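Local atomic coordinates of protein-arginine-phosphatase (Bacillus subtilis subsp. subtilis, PDB entry 4KK3), a protein that removes phosphate from phosphorylated arginine residues in many proteins, countering the arginine kinase McsB and so restoring DNA binding by the repressor CtsR. Residues S23-R27 with E28-V32. Sequence-based numbering, arbitrary orientation.
Sequences SIAER and EGLNV
A Schellman motif ends helix 13-28, with A25 and L30 meeting across the turn through both backbone and side chains. L30 N reaches back five residues to A25 O at 2.7 Å, the six-to-one bond that defines the motif. Inside this loop lies the second, weak bond of the motif, from G29 N to E26 O at 3.5 Å. G29 makes the turn: it is the first residue to leave helical geometry, and its positive phi of 79° suits a glycine. Just before it, E28 N still gives an ordinary helical bond to I24 O (2.9 Å).

The apolar half of the motif is small but close. A25 CB rests against L30 CB at 3.7 Å, while L30 CD1 comes alongside, 4.1 Å from the same methyl, A25 CB. Beyond the motif, V32 CG2 adds a contact at 4.0 Å from A25 CB. E28 turns its polar end elsewhere: CG stands anti to the backbone N (chi1 -174°), the chain bends at chi2, and the carboxylate forms salt bridges with K143 and K146. On the exposed side, R27 NH1 and E26 OE2 form a salt bridge at 3.4 Å.

I24 and L30 pack on A142 of helix 124-145, and L30 and V32 also touch L151 and F21, one turn before A25 on the same helix. From the turn at G29 the chain reverses into edge strand 33-38, completing the beta-alpha-beta crossover from its parallel neighbour, strand 2-7.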
loop_
_atom_site.group_PDB
_atom_site.type_symbol
_atom_site.label_atom_id
_atom_site.label_comp_id
_atom_site.label_asym_id
_atom_site.label_seq_id
_atom_site.Cartn_x
_atom_site.Cartn_y
_atom_site.Cartn_z
ATOM N N SER A 23 -3.581 -7.668 -8.347
ATOM C CA SER A 23 -4.535 -8.694 -8.758
ATOM C C SER A 23 -5.868 -8.091 -9.182
ATOM O O SER A 23 -6.397 -8.416 -10.249
ATOM C CB SER A 23 -4.769 -9.688 -7.620
ATOM O OG SER A 23 -5.662 -10.709 -8.034
ATOM N N ILE A 24 -6.402 -7.222 -8.324
ATOM C CA ILE A 24 -7.657 -6.516 -8.562
ATOM C C ILE A 24 -7.578 -5.682 -9.837
ATOM O O ILE A 24 -8.485 -5.720 -10.675
ATOM C CB ILE A 24 -7.980 -5.574 -7.368
ATOM C CG1 ILE A 24 -8.502 -6.366 -6.176
ATOM C CG2 ILE A 24 -9.012 -4.531 -7.768
ATOM C CD1 ILE A 24 -8.448 -5.578 -4.874
ATOM N N ALA A 25 -6.476 -4.945 -9.984
ATOM C CA ALA A 25 -6.275 -4.061 -11.131
ATOM C C ALA A 25 -6.281 -4.825 -12.441
ATOM O O ALA A 25 -6.869 -4.379 -13.425
ATOM C CB ALA A 25 -4.975 -3.273 -10.990
ATOM N N GLU A 26 -5.624 -5.980 -12.462
ATOM C CA GLU A 26 -5.568 -6.742 -13.706
ATOM C C GLU A 26 -6.924 -7.345 -14.076
ATOM O O GLU A 26 -7.229 -7.513 -15.254
ATOM C CB GLU A 26 -4.454 -7.797 -13.681
ATOM C CG GLU A 26 -4.758 -9.047 -12.883
ATOM C CD GLU A 26 -3.658 -10.088 -13.008
ATOM O OE1 GLU A 26 -2.652 -9.809 -13.696
ATOM O OE2 GLU A 26 -3.801 -11.182 -12.420
ATOM N N ARG A 27 -7.750 -7.647 -13.077
ATOM C CA ARG A 27 -9.091 -8.169 -13.347
ATOM C C ARG A 27 -10.000 -7.059 -13.863
ATOM O O ARG A 27 -10.778 -7.255 -14.798
ATOM C CB ARG A 27 -9.705 -8.779 -12.089
ATOM C CG ARG A 27 -8.877 -9.871 -11.438
ATOM C CD ARG A 27 -9.120 -11.230 -12.058
ATOM N NE ARG A 27 -8.913 -12.299 -11.082
ATOM C CZ ARG A 27 -7.774 -12.965 -10.919
ATOM N NH1 ARG A 27 -6.719 -12.684 -11.672
ATOM N NH2 ARG A 27 -7.691 -13.917 -10.001
ATOM N N GLU A 28 -9.892 -5.890 -13.240
ATOM C CA GLU A 28 -10.696 -4.724 -13.589
ATOM C C GLU A 28 -10.223 -4.118 -14.909
ATOM O O GLU A 28 -10.889 -3.260 -15.492
ATOM C CB GLU A 28 -10.616 -3.687 -12.460
ATOM C CG GLU A 28 -11.515 -2.465 -12.614
ATOM C CD GLU A 28 -12.994 -2.795 -12.518
ATOM O OE1 GLU A 28 -13.341 -3.799 -11.859
ATOM O OE2 GLU A 28 -13.809 -2.047 -13.104
ATOM N N GLY A 29 -9.072 -4.575 -15.387
ATOM C CA GLY A 29 -8.527 -4.080 -16.635
ATOM C C GLY A 29 -7.859 -2.736 -16.457
ATOM O O GLY A 29 -7.749 -1.954 -17.401
ATOM N N LEU A 30 -7.416 -2.462 -15.234
ATOM C CA LEU A 30 -6.745 -1.205 -14.929
ATOM C C LEU A 30 -5.332 -1.173 -15.476
ATOM O O LEU A 30 -4.577 -2.132 -15.330
ATOM C CB LEU A 30 -6.689 -0.989 -13.418
ATOM C CG LEU A 30 -7.893 -0.331 -12.763
ATOM C CD1 LEU A 30 -7.638 -0.191 -11.275
ATOM C CD2 LEU A 30 -8.121 1.018 -13.391
ATOM N N ASN A 31 -4.968 -0.054 -16.091
ATOM C CA ASN A 31 -3.608 0.128 -16.569
ATOM C C ASN A 31 -2.833 1.024 -15.617
ATOM O O ASN A 31 -2.726 2.232 -15.821
ATOM C CB ASN A 31 -3.598 0.686 -17.995
ATOM C CG ASN A 31 -4.011 -0.353 -19.027
ATOM O OD1 ASN A 31 -3.820 -1.554 -18.821
ATOM N ND2 ASN A 31 -4.574 0.104 -20.143
ATOM N N VAL A 32 -2.324 0.420 -14.548
ATOM C CA VAL A 32 -1.559 1.151 -13.549
ATOM C C VAL A 32 -0.282 0.402 -13.211
ATOM O O VAL A 32 -0.194 -0.814 -13.396
ATOM C CB VAL A 32 -2.369 1.364 -12.252
ATOM C CG1 VAL A 32 -3.590 2.221 -12.521
ATOM C CG2 VAL A 32 -2.778 0.034 -11.649
#